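Local coordinates for serine--tRNA ligase (Pyrococcus horikoshii, PDB 2DQ0), which catalyses the ATP-dependent attachment of serine to tRNA(Ser), and probably to tRNA(Sec), working as a homodimeric class II aminoacyl-tRNA synthetase, at residues Arg133-Lys136 and Gly137-Glu140; Leu199-Phe202 and Ala203-Leu207; Pro363-Gly366 and Lys367-Val371. All coordinates share one frame; numbering follows the deposited sequence.

Contact 1: Arg133-Lys136 and Gly137-Glu140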
ATOM      1  N   ARG A 133       2.682  21.601  28.092  1.00 55.73           N
ATOM      2  CA  ARG A 133       1.732  22.684  28.182  1.00 50.57           C
ATOM      3  C   ARG A 133       0.427  21.993  28.566  1.00 50.10           C
ATOM      4  O   ARG A 133      -0.171  21.289  27.768  1.00 57.59           O
ATOM      5  CB  ARG A 133       1.637  23.392  26.842  1.00 42.26           C
ATOM      6  CG  ARG A 133       3.002  23.940  26.392  1.00 49.78           C
ATOM      7  CD  ARG A 133       3.001  24.458  24.944  1.00 43.29           C
ATOM      8  NE  ARG A 133       2.044  25.533  24.724  1.00 38.34           N
ATOM      9  CZ  ARG A 133       1.457  25.770  23.553  1.00 52.38           C
ATOM     10  NH1 ARG A 133       1.735  25.004  22.502  1.00 45.52           N
ATOM     11  NH2 ARG A 133       0.580  26.763  23.429  1.00 39.01           N
ATOM     12  N   VAL A 134       0.024  22.181  29.819  1.00 50.23           N
ATOM     13  CA  VAL A 134      -1.179  21.581  30.379  1.00 44.39           C
ATOM     14  C   VAL A 134      -2.344  22.545  30.599  1.00 47.48           C
ATOM     15  O   VAL A 134      -2.177  23.653  31.109  1.00 51.06           O
ATOM     16  CB  VAL A 134      -0.869  20.925  31.759  1.00 46.24           C
ATOM     17  CG1 VAL A 134      -2.092  20.148  32.270  1.00 38.55           C
ATOM     18  CG2 VAL A 134       0.372  20.022  31.654  1.00 41.51           C
ATOM     19  N   TRP A 135      -3.533  22.100  30.218  1.00 50.04           N
ATOM     20  CA  TRP A 135      -4.754  22.874  30.427  1.00 49.79           C
ATOM     21  C   TRP A 135      -5.087  22.807  31.916  1.00 52.98           C
ATOM     22  O   TRP A 135      -4.918  21.750  32.539  1.00 46.84           O
ATOM     23  CB  TRP A 135      -5.902  22.246  29.672  1.00 44.20           C
ATOM     24  CG  TRP A 135      -7.216  22.912  29.901  1.00 50.78           C
ATOM     25  CD1 TRP A 135      -7.488  24.260  29.827  1.00 43.52           C
ATOM     26  CD2 TRP A 135      -8.474  22.256  30.071  1.00 40.94           C
ATOM     27  NE1 TRP A 135      -8.847  24.472  29.924  1.00 42.19           N
ATOM     28  CE2 TRP A 135      -9.477  23.261  30.073  1.00 48.76           C
ATOM     29  CE3 TRP A 135      -8.859  20.913  30.211  1.00 48.95           C
ATOM     30  CZ2 TRP A 135     -10.854  22.960  30.210  1.00 52.52           C
ATOM     31  CZ3 TRP A 135     -10.236  20.607  30.346  1.00 51.41           C
ATOM     32  CH2 TRP A 135     -11.211  21.634  30.343  1.00 47.34           C
ATOM     33  N   LYS A 136      -5.573  23.912  32.481  1.00 55.63           N
ATOM     34  CA  LYS A 136      -5.921  23.930  33.903  1.00 55.49           C
ATOM     35  C   LYS A 136      -6.776  22.709  34.273  1.00 51.90           C
ATOM     36  O   LYS A 136      -6.602  22.153  35.352  1.00 48.85           O
ATOM     37  CB  LYS A 136      -6.660  25.231  34.275  1.00 51.97           C
ATOM     38  CG  LYS A 136      -7.045  25.333  35.760  1.00 49.02           C
ATOM     39  CD  LYS A 136      -7.760  26.643  36.040  1.00 45.77           C
ATOM     40  CE  LYS A 136      -8.274  26.707  37.465  1.00 59.68           C
ATOM     41  NZ  LYS A 136      -9.289  27.795  37.668  1.00 63.33           N
ATOM     42  N   GLY A 137      -7.648  22.280  33.352  1.00 47.55           N
ATOM     43  CA  GLY A 137      -8.531  21.146  33.584  1.00 45.61           C
ATOM     44  C   GLY A 137      -7.970  19.731  33.486  1.00 50.69           C
ATOM     45  O   GLY A 137      -8.706  18.759  33.682  1.00 48.59           O
ATOM     46  N   HIS A 138      -6.678  19.598  33.201  1.00 54.42           N
ATOM     47  CA  HIS A 138      -6.034  18.281  33.075  1.00 54.33           C
ATOM     48  C   HIS A 138      -4.895  18.143  34.078  1.00 54.78           C
ATOM     49  O   HIS A 138      -4.185  17.149  34.099  1.00 56.61           O
ATOM     50  CB  HIS A 138      -5.463  18.116  31.660  1.00 51.78           C
ATOM     51  CG  HIS A 138      -6.503  17.955  30.595  1.00 52.26           C
ATOM     52  ND1 HIS A 138      -6.391  18.542  29.354  1.00 52.40           N
ATOM     53  CD2 HIS A 138      -7.666  17.255  30.576  1.00 46.66           C
ATOM     54  CE1 HIS A 138      -7.441  18.215  28.617  1.00 48.55           C
ATOM     55  NE2 HIS A 138      -8.231  17.436  29.337  1.00 53.15           N
ATOM     56  N   LEU A 139      -4.739  19.167  34.903  1.00 58.10           N
ATOM     57  CA  LEU A 139      -3.683  19.252  35.894  1.00 57.21           C
ATOM     58  C   LEU A 139      -3.467  18.027  36.780  1.00 62.56           C
ATOM     59  O   LEU A 139      -2.320  17.615  37.017  1.00 58.78           O
ATOM     60  CB  LEU A 139      -3.932  20.493  36.752  1.00 59.36           C
ATOM     61  CG  LEU A 139      -2.858  21.029  37.705  1.00 55.83           C
ATOM     62  CD1 LEU A 139      -2.915  20.272  39.000  1.00 60.25           C
ATOM     63  CD2 LEU A 139      -1.489  20.963  37.056  1.00 56.28           C
ATOM     64  N   GLU A 140      -4.541  17.436  37.287  1.00 58.06           N
ATOM     65  CA  GLU A 140      -4.341  16.277  38.138  1.00 65.28           C
ATOM     66  C   GLU A 140      -3.897  15.102  37.287  1.00 63.77           C
ATOM     67  O   GLU A 140      -2.909  14.448  37.613  1.00 64.98           O
ATOM     68  CB  GLU A 140      -5.609  15.918  38.934  1.00 71.85           C
ATOM     69  CG  GLU A 140      -5.389  14.749  39.893  1.00 80.67           C
ATOM     70  CD  GLU A 140      -6.267  14.799  41.127  1.00 87.75           C
ATOM     71  OE1 GLU A 140      -6.184  13.857  41.948  1.00 88.94           O
ATOM     72  OE2 GLU A 140      -7.030  15.778  41.282  1.00 94.04           O
TER

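Contact 2: Leu199-Phe202 and Ala203-Leu207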
ATOM      1  N   LEU A 199       8.610  14.880   7.694  1.00 31.52           N
ATOM      2  CA  LEU A 199       8.902  14.019   8.838  1.00 34.26           C
ATOM      3  C   LEU A 199       9.651  12.739   8.428  1.00 32.77           C
ATOM      4  O   LEU A 199      10.536  12.290   9.141  1.00 42.82           O
ATOM      5  CB  LEU A 199       7.598  13.693   9.587  1.00 37.88           C
ATOM      6  CG  LEU A 199       7.102  14.796  10.537  1.00 36.58           C
ATOM      7  CD1 LEU A 199       5.662  14.546  11.032  1.00 36.06           C
ATOM      8  CD2 LEU A 199       8.045  14.845  11.711  1.00 30.37           C
ATOM      9  N   ILE A 200       9.297  12.174   7.275  1.00 31.50           N
ATOM     10  CA  ILE A 200       9.948  10.994   6.733  1.00 33.91           C
ATOM     11  C   ILE A 200      11.435  11.328   6.437  1.00 39.61           C
ATOM     12  O   ILE A 200      12.331  10.644   6.921  1.00 45.81           O
ATOM     13  CB  ILE A 200       9.233  10.535   5.425  1.00 36.57           C
ATOM     14  CG1 ILE A 200       7.899   9.878   5.766  1.00 35.54           C
ATOM     15  CG2 ILE A 200      10.107   9.538   4.622  1.00 34.26           C
ATOM     16  CD1 ILE A 200       7.048   9.570   4.516  1.00 27.61           C
ATOM     17  N   ARG A 201      11.684  12.371   5.647  1.00 38.27           N
ATOM     18  CA  ARG A 201      13.044  12.784   5.314  1.00 48.21           C
ATOM     19  C   ARG A 201      13.902  13.079   6.541  1.00 47.80           C
ATOM     20  O   ARG A 201      15.050  12.646   6.618  1.00 46.45           O
ATOM     21  CB  ARG A 201      13.045  14.018   4.404  1.00 51.60           C
ATOM     22  CG  ARG A 201      12.970  13.708   2.912  1.00 60.31           C
ATOM     23  CD  ARG A 201      13.938  12.589   2.484  1.00 66.97           C
ATOM     24  NE  ARG A 201      15.370  12.881   2.639  1.00 65.83           N
ATOM     25  CZ  ARG A 201      16.112  13.534   1.743  1.00 73.04           C
ATOM     26  NH1 ARG A 201      17.402  13.735   1.979  1.00 63.90           N
ATOM     27  NH2 ARG A 201      15.567  13.995   0.616  1.00 62.13           N
ATOM     28  N   PHE A 202      13.350  13.820   7.494  1.00 45.59           N
ATOM     29  CA  PHE A 202      14.066  14.133   8.724  1.00 42.16           C
ATOM     30  C   PHE A 202      14.496  12.826   9.415  1.00 45.93           C
ATOM     31  O   PHE A 202      15.683  12.598   9.642  1.00 48.82           O
ATOM     32  CB  PHE A 202      13.162  14.966   9.629  1.00 39.45           C
ATOM     33  CG  PHE A 202      13.649  15.101  11.030  1.00 39.62           C
ATOM     34  CD1 PHE A 202      14.852  15.733  11.307  1.00 39.09           C
ATOM     35  CD2 PHE A 202      12.889  14.607  12.087  1.00 40.13           C
ATOM     36  CE1 PHE A 202      15.288  15.871  12.626  1.00 48.94           C
ATOM     37  CE2 PHE A 202      13.315  14.740  13.413  1.00 42.08           C
ATOM     38  CZ  PHE A 202      14.512  15.370  13.684  1.00 45.24           C
ATOM     39  N   ALA A 203      13.533  11.959   9.721  1.00 46.12           N
ATOM     40  CA  ALA A 203      13.837  10.685  10.370  1.00 45.65           C
ATOM     41  C   ALA A 203      14.883   9.949   9.568  1.00 43.87           C
ATOM     42  O   ALA A 203      15.896   9.502  10.091  1.00 41.17           O
ATOM     43  CB  ALA A 203      12.585   9.827  10.471  1.00 42.48           C
ATOM     44  N   LEU A 204      14.604   9.824   8.282  1.00 44.69           N
ATOM     45  CA  LEU A 204      15.484   9.148   7.351  1.00 44.33           C
ATOM     46  C   LEU A 204      16.914   9.672   7.415  1.00 47.42           C
ATOM     47  O   LEU A 204      17.854   8.894   7.519  1.00 46.53           O
ATOM     48  CB  LEU A 204      14.934   9.323   5.946  1.00 39.54           C
ATOM     49  CG  LEU A 204      14.993   8.112   5.036  1.00 45.67           C
ATOM     50  CD1 LEU A 204      14.751   6.818   5.815  1.00 50.48           C
ATOM     51  CD2 LEU A 204      13.932   8.298   3.976  1.00 46.29           C
ATOM     52  N   ASP A 205      17.064  10.993   7.357  1.00 45.00           N
ATOM     53  CA  ASP A 205      18.375  11.629   7.383  1.00 44.57           C
ATOM     54  C   ASP A 205      19.177  11.315   8.636  1.00 46.59           C
ATOM     55  O   ASP A 205      20.344  10.910   8.578  1.00 49.75           O
ATOM     56  CB  ASP A 205      18.223  13.150   7.244  1.00 35.88           C
ATOM     57  CG  ASP A 205      18.016  13.593   5.800  1.00 49.33           C
ATOM     58  OD1 ASP A 205      18.095  12.757   4.864  1.00 53.36           O
ATOM     59  OD2 ASP A 205      17.774  14.795   5.592  1.00 49.97           O
ATOM     60  N   ARG A 206      18.545  11.501   9.778  1.00 43.41           N
ATOM     61  CA  ARG A 206      19.218  11.257  11.023  1.00 47.60           C
ATOM     62  C   ARG A 206      19.686   9.814  11.210  1.00 49.50           C
ATOM     63  O   ARG A 206      20.806   9.597  11.658  1.00 57.95           O
ATOM     64  CB  ARG A 206      18.324  11.676  12.181  1.00 40.11           C
ATOM     65  CG  ARG A 206      18.950  12.734  13.042  1.00 54.13           C
ATOM     66  CD  ARG A 206      19.166  13.986  12.248  1.00 56.92           C
ATOM     67  NE  ARG A 206      19.066  15.166  13.094  1.00 52.21           N
ATOM     68  CZ  ARG A 206      18.958  16.404  12.617  1.00 71.84           C
ATOM     69  NH1 ARG A 206      18.946  16.628  11.298  1.00 71.63           N
ATOM     70  NH2 ARG A 206      18.826  17.423  13.458  1.00 69.22           N
ATOM     71  N   LEU A 207      18.848   8.830  10.894  1.00 48.16           N
ATOM     72  CA  LEU A 207      19.266   7.442  11.049  1.00 47.22           C
ATOM     73  C   LEU A 207      20.401   7.155  10.081  1.00 53.22           C
ATOM     74  O   LEU A 207      21.330   6.406  10.408  1.00 50.72           O
ATOM     75  CB  LEU A 207      18.115   6.471  10.805  1.00 43.97           C
ATOM     76  CG  LEU A 207      17.295   6.113  12.048  1.00 46.69           C
ATOM     77  CD1 LEU A 207      18.165   5.314  13.001  1.00 44.99           C
ATOM     78  CD2 LEU A 207      16.770   7.358  12.733  1.00 30.51           C
TER

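Contact 3: Pro363-Gly366 and Lys367-Val371. With SSA (5'-O-(N-(L-seryl)-sulfamoyl)adenosine), chain G; SO4 (sulfate ion), chain D.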
ATOM      1  N   PRO A 363      -1.232  17.837  24.613  1.00 44.64           N
ATOM      2  CA  PRO A 363      -1.962  18.948  25.227  1.00 44.08           C
ATOM      3  C   PRO A 363      -3.491  18.899  25.101  1.00 48.59           C
ATOM      4  O   PRO A 363      -4.196  19.073  26.087  1.00 56.63           O
ATOM      5  CB  PRO A 363      -1.344  20.168  24.554  1.00 42.70           C
ATOM      6  CG  PRO A 363       0.096  19.727  24.356  1.00 46.61           C
ATOM      7  CD  PRO A 363      -0.053  18.313  23.865  1.00 40.05           C
ATOM      8  N   GLY A 364      -3.993  18.664  23.892  1.00 53.33           N
ATOM      9  CA  GLY A 364      -5.430  18.610  23.672  1.00 47.23           C
ATOM     10  C   GLY A 364      -6.134  17.453  24.357  1.00 47.19           C
ATOM     11  O   GLY A 364      -7.182  17.623  24.962  1.00 50.30           O
ATOM     12  N   GLN A 365      -5.569  16.264  24.256  1.00 46.44           N
ATOM     13  CA  GLN A 365      -6.154  15.093  24.883  1.00 45.26           C
ATOM     14  C   GLN A 365      -5.971  15.118  26.397  1.00 49.62           C
ATOM     15  O   GLN A 365      -6.707  14.460  27.132  1.00 48.16           O
ATOM     16  CB  GLN A 365      -5.484  13.832  24.361  1.00 45.24           C
ATOM     17  CG  GLN A 365      -5.957  13.356  23.000  1.00 56.83           C
ATOM     18  CD  GLN A 365      -5.292  12.051  22.623  1.00 53.84           C
ATOM     19  OE1 GLN A 365      -5.151  11.155  23.453  1.00 47.36           O
ATOM     20  NE2 GLN A 365      -4.874  11.938  21.377  1.00 59.22           N
ATOM     21  N   GLY A 366      -4.975  15.865  26.860  1.00 45.86           N
ATOM     22  CA  GLY A 366      -4.710  15.896  28.276  1.00 37.13           C
ATOM     23  C   GLY A 366      -4.083  14.580  28.705  1.00 41.81           C
ATOM     24  O   GLY A 366      -4.308  14.130  29.816  1.00 49.51           O
ATOM     25  N   LYS A 367      -3.313  13.939  27.831  1.00 42.39           N
ATOM     26  CA  LYS A 367      -2.657  12.678  28.203  1.00 52.53           C
ATOM     27  C   LYS A 367      -1.403  12.276  27.396  1.00 48.32           C
ATOM     28  O   LYS A 367      -1.087  12.866  26.370  1.00 49.06           O
ATOM     29  CB  LYS A 367      -3.679  11.529  28.183  1.00 44.71           C
ATOM     30  CG  LYS A 367      -4.532  11.468  26.966  1.00 54.22           C
ATOM     31  CD  LYS A 367      -5.599  10.388  27.082  1.00 52.04           C
ATOM     32  CE  LYS A 367      -6.705  10.738  28.072  1.00 59.97           C
ATOM     33  NZ  LYS A 367      -7.874   9.797  27.930  1.00 54.33           N
ATOM     34  N   PHE A 368      -0.665  11.296  27.901  1.00 47.58           N
ATOM     35  CA  PHE A 368       0.505  10.803  27.187  1.00 49.05           C
ATOM     36  C   PHE A 368       0.027   9.696  26.234  1.00 48.33           C
ATOM     37  O   PHE A 368      -0.706   8.800  26.637  1.00 42.97           O
ATOM     38  CB  PHE A 368       1.536  10.222  28.152  1.00 44.86           C
ATOM     39  CG  PHE A 368       2.245  11.246  28.986  1.00 49.76           C
ATOM     40  CD1 PHE A 368       1.730  11.641  30.221  1.00 52.52           C
ATOM     41  CD2 PHE A 368       3.458  11.790  28.555  1.00 44.75           C
ATOM     42  CE1 PHE A 368       2.419  12.563  31.017  1.00 52.59           C
ATOM     43  CE2 PHE A 368       4.157  12.713  29.336  1.00 46.25           C
ATOM     44  CZ  PHE A 368       3.639  13.102  30.569  1.00 58.14           C
ATOM     45  N   ARG A 369       0.427   9.753  24.970  1.00 48.26           N
ATOM     46  CA  ARG A 369      -0.009   8.723  24.029  1.00 42.51           C
ATOM     47  C   ARG A 369       1.177   8.115  23.295  1.00 40.51           C
ATOM     48  O   ARG A 369       2.096   8.843  22.881  1.00 33.10           O
ATOM     49  CB  ARG A 369      -0.991   9.306  23.000  1.00 39.38           C
ATOM     50  CG  ARG A 369      -2.188  10.073  23.569  1.00 39.27           C
ATOM     51  CD  ARG A 369      -2.977   9.255  24.572  1.00 47.31           C
ATOM     52  NE  ARG A 369      -3.361   7.908  24.119  1.00 58.68           N
ATOM     53  CZ  ARG A 369      -4.449   7.609  23.398  1.00 60.75           C
ATOM     54  NH1 ARG A 369      -4.693   6.348  23.059  1.00 50.91           N
ATOM     55  NH2 ARG A 369      -5.295   8.552  23.002  1.00 47.70           N
ATOM     56  N   GLU A 370       1.143   6.787  23.140  1.00 39.85           N
ATOM     57  CA  GLU A 370       2.186   6.051  22.434  1.00 38.75           C
ATOM     58  C   GLU A 370       2.436   6.698  21.102  1.00 42.16           C
ATOM     59  O   GLU A 370       1.498   6.996  20.355  1.00 36.75           O
ATOM     60  CB  GLU A 370       1.797   4.595  22.172  1.00 44.51           C
ATOM     61  CG  GLU A 370       2.831   3.866  21.294  1.00 44.01           C
ATOM     62  CD  GLU A 370       2.466   2.428  20.988  1.00 54.81           C
ATOM     63  OE1 GLU A 370       3.207   1.784  20.208  1.00 59.82           O
ATOM     64  OE2 GLU A 370       1.446   1.938  21.527  1.00 62.20           O
ATOM     65  N   VAL A 371       3.711   6.882  20.797  1.00 44.66           N
ATOM     66  CA  VAL A 371       4.093   7.514  19.563  1.00 41.10           C
ATOM     67  C   VAL A 371       5.226   6.701  18.895  1.00 43.36           C
ATOM     68  O   VAL A 371       5.503   6.868  17.712  1.00 33.04           O
ATOM     69  CB  VAL A 371       4.462   8.986  19.872  1.00 47.47           C
ATOM     70  CG1 VAL A 371       5.970   9.139  20.166  1.00 24.64           C
ATOM     71  CG2 VAL A 371       3.957   9.870  18.760  1.00 46.92           C
TER
HETATM   72  N10 SSA G1001       7.663  -2.358  14.045  1.00 26.83           N
HETATM   73  CA  SSA G1001       7.283  -1.807  15.359  1.00 44.84           C
HETATM   74  CB  SSA G1001       8.145  -0.629  15.723  1.00 47.08           C
HETATM   75  OG  SSA G1001       7.842   0.530  14.939  1.00 42.65           O
HETATM   76  C9  SSA G1001       5.832  -1.347  15.425  1.00 38.24           C
HETATM   77  O9  SSA G1001       5.129  -1.322  14.419  1.00 45.87           O
HETATM   78  N8  SSA G1001       5.367  -0.995  16.630  1.00 39.90           N
HETATM   79  S1  SSA G1001       3.864  -0.447  16.790  1.00 38.54           S
HETATM   80  O1S SSA G1001       3.005  -1.546  16.377  1.00 31.52           O
HETATM   81  O2S SSA G1001       3.775   0.087  18.144  1.00 40.15           O
HETATM   82  O5' SSA G1001       3.771   0.710  15.735  1.00 39.49           O
HETATM   83  C5' SSA G1001       4.681   1.790  15.811  1.00 45.06           C
HETATM   84  C4' SSA G1001       3.976   3.109  15.866  1.00 42.79           C
HETATM   85  O4' SSA G1001       3.194   3.319  14.674  1.00 43.31           O
HETATM   86  C3' SSA G1001       2.989   3.348  16.990  1.00 52.63           C
HETATM   87  O3' SSA G1001       3.684   3.649  18.182  1.00 47.76           O
HETATM   88  C2' SSA G1001       2.288   4.580  16.446  1.00 48.39           C
HETATM   89  O2' SSA G1001       3.056   5.758  16.503  1.00 42.93           O
HETATM   90  C1' SSA G1001       2.092   4.162  14.983  1.00 46.46           C
HETATM   91  N9  SSA G1001       0.884   3.378  14.740  1.00 38.09           N
HETATM   92  C8  SSA G1001       0.628   2.046  15.021  1.00 30.46           C
HETATM   93  N7  SSA G1001      -0.572   1.658  14.672  1.00 35.65           N
HETATM   94  C5  SSA G1001      -1.149   2.803  14.131  1.00 39.02           C
HETATM   95  C6  SSA G1001      -2.433   3.065  13.585  1.00 38.33           C
HETATM   96  N6  SSA G1001      -3.388   2.144  13.496  1.00 46.55           N
HETATM   97  N1  SSA G1001      -2.688   4.325  13.114  1.00 42.79           N
HETATM   98  C2  SSA G1001      -1.711   5.254  13.198  1.00 36.62           C
HETATM   99  N3  SSA G1001      -0.462   5.123  13.700  1.00 44.26           N
HETATM  100  C4  SSA G1001      -0.254   3.869  14.163  1.00 32.52           C
HETATM  101  S   SO4 D2003      -8.524   6.031  21.830  1.00107.50           S
HETATM  102  O1  SO4 D2003      -8.414   6.009  20.357  1.00107.80           O
HETATM  103  O2  SO4 D2003      -8.491   7.435  22.281  1.00105.08           O
HETATM  104  O3  SO4 D2003      -9.784   5.401  22.281  1.00107.30           O
HETATM  105  O4  SO4 D2003      -7.393   5.278  22.399  1.00108.24           O

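Contact 1: Arg133-Lys136 and Gly137-Glu140
The indole of Trp135 folds back over Gly137, whose CA lies 3.7 Å from the centroid of the six-membered ring and close to its normal, a CH-pi contact made over the ring face. The peptide nitrogen of the same glycine sits above that face as well, displaced toward the rim, with Trp135 CD2 3.4 Å from Gly137 N. What puts the ring there is its first torsion: CG stands anti to the backbone N (chi1 176°), beside the carbonyl carbon, on the side where the chain turns onward. The benzo edge then meets the next side chain. Trp135 CE3 is poised over the centre of the His138 imidazole, 3.4 Å from His138 CE1, and the two rings form an edge-to-face pair with centroids 4.8 Å apart and planes at 69°. In the backbone beneath, His138 N donates to Trp135 O at 2.9 Å, and the bond, nearly straight at 168°, closes a type I beta turn with Lys136 and Gly137 at its corners. This is the turn from strand to helix in a beta-alpha-beta unit: strand 132-135 leads through it into helix 139-146, which returns to the parallel strand 152-155, and His138 occupies the N-cap position. Two further side chains lie against the backbone of the turn. Val134 CG1 is 3.9 Å from His138 C, at the start of the helix, while Leu139 CB lies 3.4 Å from Lys136 O and its side chain continues onto Tyr152 and Ile154. Lys136 runs outward as an extended chain, and only its first carbons, CB and CG, lie close to the turn. The tryptophan ring has a further neighbour in Lys158, which makes a cation-pi contact with it, and its side chain also touches Pro159.

Contact 2: Leu199-Phe202 and Ala203-Leu207
Phe202 meets Arg206 one helical turn further on, its CE1 set 3.7 Å from Arg206 CZ and over the centre of the guanidinium. Both belong to helix 190-209, an alpha-helix at the subunit interface that leads toward strand 213-216, an order consistent with motif 1 of class II synthetases. The ring offers its edge and the guanidinium its face, the two planes being 68° apart. Phe202 achieves this with CG anti to the backbone N (chi1 167°), beside the carbonyl carbon and thus inclined toward the following turn, whereas Arg206 bends at chi2 and chi3 to bring its flat end across. A salt bridge with Glu333 of helix 316-333 engages Arg206 NH2, and that same helix, through Leu330, covers both side chains.

Ala203 shows the regular backbone pattern beneath: its N donates to Leu199 O at 3.1 Å, its CB lies 3.5 Å from the same Leu199 O, and the small methyl group packs on Val305 of strand 301-311. Next to it Leu204 N bonds to Ile200 O at 2.8 Å, and the two apolar side chains run side by side, Ile200 CG2 4.1 Å from Leu204 CD2, turned toward the sheet residue Val278 and toward Leu197 of the second subunit.

Arg201 carries the polar flank. Its chain curls at chi2 and chi3 to reach Asp205, and each end of this pair has a second partner: Arg201 NH2 donates to the backbone O of Tyr437 of the second subunit, and Asp205 OD2 is hydrogen-bonded to Tyr437 OH of its own chain. The guanidinium and carboxylate planes stand 85° apart, yet Asp205 OD1 lies in the guanidinium plane and receives Arg201 NH1 at 3.1 Å on its syn lone pair.

Contact 3: Pro363-Gly366 and Lys367-Val371
Gln365 and Arg369 are joined by a hydrogen bond, Arg369 NH2 donating to Gln365 OE1 at 2.6 Å. The oxygen lies in the guanidinium plane, at its edge, but the amide is turned 73° against that plane, and the donor comes in tilted from the carbonyl plane of the glutamine. Arg369 reaches this point by coiling, with chi1, chi2 and chi3 all near -50°, while Gln365 stretches out beyond CG to meet it at about a right angle. The same guanidinium also faces an anion: Arg369 NH1 donates to sulfate O4 at 3.0 Å, and NH2 adds a longer, weak bond to O2. Arg298 and Thr293 also bind this sulfate, which probably came from the crystallisation liquor.

Nonpolar contact is supplied by Lys367, whose CG packs 3.6 Å from Gln365 CB. The CG and CD methylenes of Arg369 lie beside Gln365 OE1, which the hydrogen bond already draws close, so the glutamine meets two residues of one strand, Lys367 near its CB and Arg369 at its amide end.

In the backbone, the loop 363-366 links the antiparallel strands 354-362 and 367-376 of the class II catalytic sheet as a beta hairpin, and Gly366 and Lys367 together face Met362 in a G1 beta bulge, the glycine at a positive phi of 73°. Within the loop a weak bond runs from Gly366 N to Pro363 O, and Gly366 O accepts from Arg141 NE of helix 139-146.

Ligand bonds occur further along the strand, where both ribose hydroxyls of the seryl-adenylate analogue are engaged. Its O3' donates to Glu370 OE1 at 2.8 Å, and its O2' makes a weak bond to Val371 O at 2.9 Å.

In the fold
Contacts 1 and 3 adjoin, their centres 12 Å apart. The imidazole of contact 1 rests on the hairpin loop of contact 3, with His138 ND1 3.3 Å from Gly366 CA, and Arg133 O approaches Pro363 CB at 3.6 Å. Contact 3 thereby runs from this outer beta-alpha-beta unit to the ligand, which its strand end touches directly, whereas contact 1 lies away from the substrate pocket. Contact 2 is separate, its nearest atoms about 9 Å from contact 3 and about 16 Å from contact 1. It belongs to the dimer interface: the side chain of Leu199 is about 11 Å from the bound analogue, and that of Ala203 about 8 Å from the side chain of Thr406, which hydrogen-bonds the analogue.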